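Local atomic coordinates of C-1-tetrahydrofolate synthase, cytoplasmic, putative (Trypanosoma brucei, PDB entry 4CJX), a protein that probably interconverts one-carbon forms of tetrahydrofolate, as an NADP-dependent methylenetetrahydrofolate dehydrogenase that also has methenyltetrahydrofolate cyclohydrolase activity. Residues R75-A80 with S302-N307; K79-A82 with R87-S90. One frame throughout, in Å; residues are numbered along the deposited sequence. Where two conformers were deposited one is given.

Interaction 1: residues R75-A80 with S302-N307; sequences RLKRKA and SMLLKN. With 9L9 ((2S)-2-[[4-[[2,4-bis(azanyl)-6-oxidanylidene-1H-pyrimidin-5-yl]carbamoylamino]phenyl]carbonylamino]pentanedioic acid), chain G.
Lys-77 does two jobs at once: its aliphatic chain lies against Leu-304 while its terminal nitrogen, NZ, bonds to the inhibitor 9L9. CG sits anti to the carbonyl carbon (chi1 -70°), and the chain runs extended beyond it. This carries NZ past the leucine to the ligand. On the way, the middle of the chain crosses the Leu-304 side chain at about a right angle, with CD 3.8 Å from Leu-304 CD2. At the tip, NZ of Lys-77 donates a hydrogen bond of 2.6 Å to O8A, the urea oxygen of 9L9. NZ also bonds to Gln-121 OE1, so two oxygens fix the end of this buried lysine. One turn further along the helix, Ala-80 turns its CB toward Leu-305 and meets CD1 of that residue at 3.6 Å. This CD1 also touches Ala-80 C. Leu-76 lies on the ligand side, with its CD1 3.6 Å from O7B of 9L9.

No hydrogen bond joins segments 75-80 and 302-307. Their axes come within 10.1 Å and cross at -52°, and side chains make most of the contact. Leu-305 also packs on Leu-41 of helix 30-51, and Ala-80 on Gln-38 of the same helix. The contact joins helix 68-83 of the catalytic domain to the C-terminal helix 296-316 beside the inhibitor-binding pocket, a helix pairing that belongs to the two-domain FolD fold.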
loop_
_atom_site.group_PDB
_atom_site.type_symbol
_atom_site.label_atom_id
_atom_site.label_comp_id
_atom_site.label_asym_id
_atom_site.label_seq_id
_atom_site.Cartn_x
_atom_site.Cartn_y
_atom_site.Cartn_z
ATOM N N ARG B 75 -8.878 -23.926 -14.423
ATOM C CA ARG B 75 -8.667 -25.355 -14.615
ATOM C C ARG B 75 -7.343 -25.776 -13.967
ATOM O O ARG B 75 -7.277 -26.811 -13.317
ATOM C CB ARG B 75 -8.710 -25.735 -16.105
ATOM C CG ARG B 75 -8.607 -27.233 -16.386
ATOM C CD ARG B 75 -8.989 -27.608 -17.821
ATOM N NE ARG B 75 -8.204 -26.899 -18.831
ATOM C CZ ARG B 75 -8.646 -25.847 -19.515
ATOM N NH1 ARG B 75 -9.871 -25.388 -19.296
ATOM N NH2 ARG B 75 -7.868 -25.252 -20.408
ATOM N N LEU B 76 -6.304 -24.962 -14.106
ATOM C CA LEU B 76 -5.015 -25.357 -13.554
ATOM C C LEU B 76 -5.040 -25.357 -12.016
ATOM O O LEU B 76 -4.442 -26.217 -11.373
ATOM C CB LEU B 76 -3.892 -24.467 -14.093
ATOM C CG LEU B 76 -3.534 -24.599 -15.582
ATOM C CD1 LEU B 76 -2.603 -23.441 -15.977
ATOM C CD2 LEU B 76 -2.901 -25.943 -15.935
ATOM N N LYS B 77 -5.722 -24.375 -11.442
ATOM C CA LYS B 77 -5.877 -24.285 -9.984
ATOM C C LYS B 77 -6.602 -25.523 -9.451
ATOM O O LYS B 77 -6.145 -26.160 -8.503
ATOM C CB LYS B 77 -6.599 -22.980 -9.585
ATOM C CG LYS B 77 -5.744 -21.717 -9.809
ATOM C CD LYS B 77 -6.512 -20.395 -9.761
ATOM C CE LYS B 77 -5.591 -19.214 -10.108
ATOM N NZ LYS B 77 -6.241 -17.883 -9.962
ATOM N N ARG B 78 -7.703 -25.887 -10.088
ATOM C CA ARG B 78 -8.495 -27.044 -9.650
ATOM C C ARG B 78 -7.693 -28.332 -9.732
ATOM O O ARG B 78 -7.694 -29.156 -8.806
ATOM C CB ARG B 78 -9.764 -27.143 -10.487
ATOM C CG ARG B 78 -10.722 -25.991 -10.205
ATOM C CD ARG B 78 -11.680 -25.739 -11.352
ATOM N NE ARG B 78 -12.622 -24.681 -11.011
ATOM C CZ ARG B 78 -13.714 -24.363 -11.710
ATOM N NH1 ARG B 78 -14.031 -24.995 -12.843
ATOM N NH2 ARG B 78 -14.510 -23.403 -11.257
ATOM N N LYS B 79 -6.990 -28.483 -10.850
ATOM C CA LYS B 79 -6.157 -29.644 -11.105
ATOM C C LYS B 79 -5.048 -29.766 -10.065
ATOM O O LYS B 79 -4.814 -30.840 -9.510
ATOM C CB LYS B 79 -5.553 -29.546 -12.505
ATOM C CG LYS B 79 -5.654 -30.814 -13.308
ATOM C CD LYS B 79 -4.604 -30.893 -14.418
ATOM C CE LYS B 79 -3.229 -31.139 -13.819
ATOM N NZ LYS B 79 -2.192 -31.448 -14.840
ATOM N N ALA B 80 -4.341 -28.675 -9.820
ATOM C CA ALA B 80 -3.294 -28.671 -8.785
ATOM C C ALA B 80 -3.869 -29.047 -7.406
ATOM O O ALA B 80 -3.338 -29.906 -6.705
ATOM C CB ALA B 80 -2.647 -27.311 -8.710
ATOM N N SER B 302 0.708 -22.460 -7.123
ATOM C CA SER B 302 1.247 -23.118 -5.933
ATOM C C SER B 302 1.076 -22.272 -4.671
ATOM O O SER B 302 0.846 -22.805 -3.586
ATOM C CB SER B 302 2.737 -23.446 -6.122
ATOM O OG SER B 302 2.891 -24.357 -7.198
ATOM N N MET B 303 1.210 -20.966 -4.811
ATOM C CA MET B 303 1.023 -20.072 -3.664
ATOM C C MET B 303 -0.434 -20.003 -3.185
ATOM O O MET B 303 -0.679 -19.778 -2.000
ATOM C CB MET B 303 1.540 -18.664 -3.976
ATOM C CG MET B 303 3.046 -18.571 -4.228
ATOM S SD MET B 303 4.055 -19.325 -2.937
ATOM C CE MET B 303 4.356 -20.940 -3.611
ATOM N N LEU B 304 -1.383 -20.169 -4.098
ATOM C CA LEU B 304 -2.795 -20.206 -3.734
ATOM C C LEU B 304 -3.044 -21.434 -2.867
ATOM O O LEU B 304 -3.770 -21.360 -1.895
ATOM C CB LEU B 304 -3.699 -20.244 -4.972
ATOM C CG LEU B 304 -5.149 -20.698 -4.764
ATOM C CD1 LEU B 304 -5.901 -19.723 -3.867
ATOM C CD2 LEU B 304 -5.875 -20.858 -6.089
ATOM N N LEU B 305 -2.428 -22.555 -3.244
ATOM C CA LEU B 305 -2.546 -23.805 -2.494
ATOM C C LEU B 305 -1.877 -23.672 -1.111
ATOM O O LEU B 305 -2.375 -24.192 -0.112
ATOM C CB LEU B 305 -1.934 -24.963 -3.285
ATOM C CG LEU B 305 -2.530 -25.241 -4.672
ATOM C CD1 LEU B 305 -1.992 -26.557 -5.203
ATOM C CD2 LEU B 305 -4.046 -25.279 -4.662
ATOM N N LYS B 306 -0.746 -22.963 -1.071
ATOM C CA LYS B 306 -0.060 -22.685 0.187
ATOM C C LYS B 306 -0.946 -21.836 1.137
ATOM O O LYS B 306 -1.186 -22.232 2.280
ATOM C CB LYS B 306 1.310 -22.043 -0.085
ATOM C CG LYS B 306 2.212 -22.004 1.139
ATOM C CD LYS B 306 3.628 -21.601 0.778
ATOM C CE LYS B 306 4.560 -21.641 1.988
ATOM N NZ LYS B 306 5.706 -20.683 1.807
ATOM N N ASN B 307 -1.456 -20.707 0.650
ATOM C CA ASN B 307 -2.365 -19.869 1.424
ATOM C C ASN B 307 -3.526 -20.700 1.979
ATOM O O ASN B 307 -3.884 -20.596 3.148
ATOM C CB ASN B 307 -2.954 -18.733 0.583
ATOM C CG ASN B 307 -1.958 -17.642 0.257
ATOM O OD1 ASN B 307 -0.783 -17.736 0.597
ATOM N ND2 ASN B 307 -2.423 -16.605 -0.425
HETATM N N2A 9L9 G . -8.804 -13.910 -8.238
HETATM N N1 9L9 G . -7.621 -13.599 -10.325
HETATM C C2 9L9 G . -7.588 -14.050 -9.050
HETATM N N3 9L9 G . -6.450 -14.620 -8.482
HETATM C C4 9L9 G . -5.373 -14.681 -9.378
HETATM O O4A 9L9 G . -4.381 -15.174 -8.865
HETATM N N5A 9L9 G . -4.327 -14.463 -11.567
HETATM C C5 9L9 G . -5.375 -14.211 -10.698
HETATM C C6 9L9 G . -6.549 -13.689 -11.141
HETATM N N7 9L9 G . -6.648 -13.176 -12.507
HETATM O O8A 9L9 G . -4.516 -16.736 -11.550
HETATM N N9 9L9 G . -2.979 -15.750 -12.866
HETATM C C1B 9L9 G . -2.389 -16.860 -13.403
HETATM C C2B 9L9 G . -1.510 -16.661 -14.486
HETATM C C3B 9L9 G . -0.870 -17.727 -15.120
HETATM C C4B 9L9 G . -1.085 -19.041 -14.700
HETATM C C5B 9L9 G . -1.926 -19.239 -13.582
HETATM C C6B 9L9 G . -2.577 -18.172 -12.951
HETATM C C7B 9L9 G . -0.329 -20.185 -15.352
HETATM O O7B 9L9 G . -0.091 -21.148 -14.664
HETATM C CAW 9L9 G . -4.005 -15.713 -11.976
HETATM N N 9L9 G . 0.150 -20.114 -16.613
HETATM C CA 9L9 G . 0.978 -21.127 -17.257
HETATM C C 9L9 G . 2.401 -20.621 -17.278
HETATM O OXT 9L9 G . 2.560 -19.393 -17.208
HETATM C CB 9L9 G . 0.640 -21.395 -18.704
HETATM C CG 9L9 G . -0.819 -21.116 -19.005
HETATM C CD 9L9 G . -1.167 -21.760 -20.310
HETATM O OE1 9L9 G . -0.984 -22.972 -20.419
HETATM O OE2 9L9 G . -1.620 -21.056 -21.224
HETATM O O 9L9 G . 3.373 -21.407 -17.386
#

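Interaction 2: residues K79-A82 with R87-S90; sequences KAAA and RNFS
Asn-88 points the O and N end of its amide at two alanines, Ala-81 and Ala-82, on the helix beside its strand. OD1 of Asn-88 is the atom nearest the first of them, 3.7 Å from CB of Ala-81. The amide nitrogen reaches the second: ND2 of Asn-88 lies 3.9 Å from CB of Ala-82. ND2 of Asn-88 also lies 3.8 Å from the backbone N of Ala-82. These are packing distances, and no hydrogen bond crosses between segments 79-82 and 87-90.

The amide's hydrogen bond goes to a residue just before the helix segment. ND2 of Asn-88 donates to the backbone O of Arg-78. That oxygen belongs to the last turn and a half of helix 68-83, and it also faces Ala-82 N, four residues on. The two N-H groups converge on it, which brings the two nitrogens close together. The amide therefore reaches the helix by its nitrogen, while its oxygen comes up to a methyl group. With chi1 at -86°, CG is anti to the carbonyl carbon, and the side chain extends from the strand toward the helix.

Ala-81 is the buried member of the contact. Its CB points toward the strand, and its side chain also packs on Leu-59 of strand 58-64 and on Leu-305 of helix 296-316. Ala-82 lies at the exposed margin. On the strand side, the backbone of Arg-87 bonds to Pro-57 and Leu-59, and that of Phe-89 to Leu-59 and Thr-61. These bonds hold strand 87-93 parallel to strand 58-64. Helix 68-83 packs across both strands and the chain then turns back through a short loop, which makes this the helix-to-strand return of a beta-alpha-beta crossover in the catalytic domain.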
loop_
_atom_site.group_PDB
_atom_site.type_symbol
_atom_site.label_atom_id
_atom_site.label_comp_id
_atom_site.label_asym_id
_atom_site.label_seq_id
_atom_site.Cartn_x
_atom_site.Cartn_y
_atom_site.Cartn_z
ATOM N N LYS B 79 -6.990 -28.483 -10.850
ATOM C CA LYS B 79 -6.157 -29.644 -11.105
ATOM C C LYS B 79 -5.048 -29.766 -10.065
ATOM O O LYS B 79 -4.814 -30.840 -9.510
ATOM C CB LYS B 79 -5.553 -29.546 -12.505
ATOM C CG LYS B 79 -5.654 -30.814 -13.308
ATOM C CD LYS B 79 -4.604 -30.893 -14.418
ATOM C CE LYS B 79 -3.229 -31.139 -13.819
ATOM N NZ LYS B 79 -2.192 -31.448 -14.840
ATOM N N ALA B 80 -4.341 -28.675 -9.820
ATOM C CA ALA B 80 -3.294 -28.671 -8.785
ATOM C C ALA B 80 -3.869 -29.047 -7.406
ATOM O O ALA B 80 -3.338 -29.906 -6.705
ATOM C CB ALA B 80 -2.647 -27.311 -8.710
ATOM N N ALA B 81 -4.972 -28.396 -7.046
ATOM C CA ALA B 81 -5.657 -28.623 -5.781
ATOM C C ALA B 81 -6.057 -30.092 -5.625
ATOM O O ALA B 81 -5.786 -30.729 -4.599
ATOM C CB ALA B 81 -6.879 -27.719 -5.708
ATOM N N ALA B 82 -6.671 -30.638 -6.664
ATOM C CA ALA B 82 -7.036 -32.036 -6.646
ATOM C C ALA B 82 -5.809 -32.922 -6.458
ATOM O O ALA B 82 -5.851 -33.868 -5.678
ATOM C CB ALA B 82 -7.802 -32.414 -7.901
ATOM N N ARG B 87 -10.027 -30.598 -1.511
ATOM C CA ARG B 87 -11.367 -30.670 -2.091
ATOM C C ARG B 87 -11.651 -29.403 -2.897
ATOM O O ARG B 87 -11.294 -28.318 -2.457
ATOM C CB ARG B 87 -12.416 -30.781 -0.981
ATOM C CG ARG B 87 -13.775 -31.231 -1.481
ATOM C CD ARG B 87 -14.890 -30.793 -0.544
ATOM N NE ARG B 87 -16.166 -31.414 -0.892
ATOM N N ASN B 88 -12.308 -29.539 -4.051
ATOM C CA ASN B 88 -12.668 -28.386 -4.899
ATOM C C ASN B 88 -14.162 -28.078 -4.814
ATOM O O ASN B 88 -14.990 -28.993 -4.831
ATOM C CB ASN B 88 -12.325 -28.661 -6.365
ATOM C CG ASN B 88 -10.881 -28.323 -6.722
ATOM O OD1 ASN B 88 -10.426 -27.190 -6.552
ATOM N ND2 ASN B 88 -10.158 -29.319 -7.239
ATOM N N PHE B 89 -14.492 -26.793 -4.730
ATOM C CA PHE B 89 -15.855 -26.295 -4.911
ATOM C C PHE B 89 -15.781 -25.351 -6.091
ATOM O O PHE B 89 -15.334 -24.213 -5.979
ATOM C CB PHE B 89 -16.358 -25.534 -3.691
ATOM C CG PHE B 89 -16.399 -26.345 -2.445
ATOM C CD1 PHE B 89 -15.244 -26.565 -1.710
ATOM C CD2 PHE B 89 -17.605 -26.882 -1.984
ATOM C CE1 PHE B 89 -15.282 -27.314 -0.539
ATOM C CE2 PHE B 89 -17.650 -27.643 -0.823
ATOM C CZ PHE B 89 -16.483 -27.854 -0.098
ATOM N N SER B 90 -16.212 -25.852 -7.233
ATOM C CA SER B 90 -16.065 -25.171 -8.488
ATOM C C SER B 90 -17.366 -24.518 -8.821
ATOM O O SER B 90 -18.398 -25.168 -8.768
ATOM C CB SER B 90 -15.728 -26.213 -9.547
ATOM O OG SER B 90 -14.510 -26.853 -9.203
#

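How the interactions relate
Both interactions use helix 68-83, and their centres are 8 Å apart. Their helix segments overlap at residues 79-80, but the touching helix residues differ: Lys-77 and Ala-80 in interaction 1, Ala-81 and Ala-82 in interaction 2. Interaction 1 is buried and joins parts of the chain more than 200 residues apart. Interaction 2 is only partly buried and joins neighbours in sequence. The first combines apolar contacts with a lysine nitrogen hydrogen-bonded to the inhibitor. The second brings the end of an amide up to small methyl groups. The two also touch: Leu-305 CD2 lies 3.9 Å from Ala-81 CA. Helix 68-83 is thus packed between the C-terminal helix and the catalytic-domain sheet.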